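Local coordinates for protein double Glycine Motif Protease domain from AMS/PCAT Transporter (Lachnospiraceae bacterium C6A11, PDB 6MPZ) that probably cleaves leader peptides after a double-glycine motif, as the cysteine protease domain of a peptide-exporting AMS/PCAT transporter, at residues A14-I19 / A33-Y38. Residues are numbered along the deposited sequence; the frame is centred on the assembly and turned at random.
Sequences AKVPVI and AMVLAY
Met34 lays its thioether chain along the backbone of residues 17-19, with CG 3.2 Å from Pro17 O and SD in front of the N-H of Ile19. In this C39 peptidase, of the papain-like clan CA, the extended segment 14-19 runs across helix 27-38, and the pair illustrates how an extended loop segment outside any regular strand can be seated on a helix through both its side chains and its backbone carbonyls. The one bond between the two segments is weak: Ile19 N donates to Met34 SD over 3.5 Å, but nearly straight, at 166°. The bend at the end of the methionine (chi3 -84°) turns CE toward Ile19 O. Ile19 itself slides past Met34 in the opposite direction, its CB and CG1 near Met34 CG, while CD1 reaches back to Ala33 CB at 3.6 Å. One helical turn on, Ala37 CB receives the ring of Pro17 through CG.

Val16 divides its two methyls between neighbours. CG1, anti to the backbone N (chi1 -175°), touches Met34 CB and the carbonyl Met34 O, which already accepts the helical bond from Tyr38 N; CG2 turns to Tyr38. Beyond the segments, Ala14 shares backbone hydrogen bonds with Lys106, Val16 O accepts a bond from Asn116 ND2, and Met34 also touches Val104 and Asn116, so the segment and helix meet the sheet together. The side chain of Met34 comes close to, but does not contact, Cys27, His101 and Asp117, whose geometry is consistent with the family's Cys-His-Asp triad. At the far end, the hydroxyl of Tyr38 is hydrogen-bonded to Gln7 O. The Tyr38 ring meets Ala14 CB obliquely through CE1 at 3.7 Å, whereas Lys15 O lies at the ring edge, in plane, 3.3 Å from Tyr38 CD1.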
# COMPACT_ATOMS: atom_id res chain seq x y z
N ALA A 14 1.15 12.00 -4.00
CA ALA A 14 -0.32 11.86 -3.99
C ALA A 14 -0.84 12.43 -2.67
O ALA A 14 -0.23 12.23 -1.60
CB ALA A 14 -0.74 10.42 -4.12
N LYS A 15 -1.95 13.19 -2.75
CA LYS A 15 -2.64 13.65 -1.57
C LYS A 15 -3.55 12.51 -1.12
O LYS A 15 -4.47 12.18 -1.79
CB LYS A 15 -3.42 14.94 -1.84
CG LYS A 15 -2.48 16.15 -1.89
CD LYS A 15 -3.13 17.43 -2.40
CE LYS A 15 -4.07 18.03 -1.36
NZ LYS A 15 -4.63 19.33 -1.84
N VAL A 16 -3.25 11.92 0.03
CA VAL A 16 -3.98 10.73 0.53
C VAL A 16 -4.39 10.96 1.96
O VAL A 16 -3.55 11.25 2.81
CB VAL A 16 -3.11 9.43 0.48
CG1 VAL A 16 -3.93 8.21 0.87
CG2 VAL A 16 -2.54 9.20 -0.91
N PRO A 17 -5.69 10.76 2.26
CA PRO A 17 -6.14 10.97 3.63
C PRO A 17 -5.55 9.95 4.59
O PRO A 17 -5.31 8.80 4.19
CB PRO A 17 -7.65 10.84 3.53
CG PRO A 17 -7.95 10.20 2.24
CD PRO A 17 -6.79 10.38 1.34
N VAL A 18 -5.29 10.40 5.82
CA VAL A 18 -4.84 9.53 6.89
C VAL A 18 -5.99 8.72 7.56
O VAL A 18 -6.95 9.30 8.03
CB VAL A 18 -4.13 10.38 7.97
CG1 VAL A 18 -3.80 9.56 9.23
CG2 VAL A 18 -2.88 11.01 7.37
N ILE A 19 -5.87 7.37 7.57
CA ILE A 19 -6.75 6.44 8.33
C ILE A 19 -5.86 5.62 9.23
O ILE A 19 -4.91 4.99 8.75
CB ILE A 19 -7.53 5.47 7.43
CG1 ILE A 19 -8.47 6.23 6.53
CG2 ILE A 19 -8.35 4.48 8.27
CD1 ILE A 19 -9.17 5.40 5.47
N ALA A 33 -7.72 0.99 2.66
CA ALA A 33 -8.84 1.94 2.86
C ALA A 33 -8.43 3.33 2.35
O ALA A 33 -9.17 3.96 1.58
CB ALA A 33 -9.29 1.97 4.34
N MET A 34 -7.21 3.75 2.72
CA MET A 34 -6.57 4.99 2.22
C MET A 34 -6.45 5.02 0.71
O MET A 34 -6.75 6.06 0.12
CB MET A 34 -5.19 5.19 2.85
CG MET A 34 -5.27 5.56 4.27
SD MET A 34 -3.75 5.96 5.21
CE MET A 34 -3.17 4.35 5.69
N VAL A 35 -6.02 3.91 0.09
CA VAL A 35 -5.97 3.83 -1.39
C VAL A 35 -7.37 3.97 -2.02
O VAL A 35 -7.55 4.72 -2.98
CB VAL A 35 -5.24 2.57 -1.96
CG1 VAL A 35 -5.32 2.52 -3.49
CG2 VAL A 35 -3.79 2.54 -1.58
N LEU A 36 -8.34 3.26 -1.47
CA LEU A 36 -9.74 3.39 -1.87
C LEU A 36 -10.28 4.83 -1.75
O LEU A 36 -10.95 5.33 -2.66
CB LEU A 36 -10.61 2.42 -1.06
CG LEU A 36 -10.39 0.94 -1.46
CD1 LEU A 36 -10.96 -0.02 -0.39
CD2 LEU A 36 -10.98 0.64 -2.85
N ALA A 37 -9.95 5.50 -0.64
CA ALA A 37 -10.34 6.88 -0.40
C ALA A 37 -9.71 7.86 -1.40
O ALA A 37 -10.37 8.80 -1.79
CB ALA A 37 -10.00 7.27 1.04
N TYR A 38 -8.46 7.61 -1.84
CA TYR A 38 -7.81 8.41 -2.88
C TYR A 38 -8.63 8.37 -4.18
O TYR A 38 -8.77 9.40 -4.86
CB TYR A 38 -6.36 7.93 -3.14
CG TYR A 38 -5.65 8.61 -4.30
CD1 TYR A 38 -4.98 9.84 -4.13
CD2 TYR A 38 -5.66 8.06 -5.57
CE1 TYR A 38 -4.32 10.46 -5.20
CE2 TYR A 38 -5.02 8.67 -6.66
CZ TYR A 38 -4.37 9.87 -6.49
OH TYR A 38 -3.72 10.41 -7.58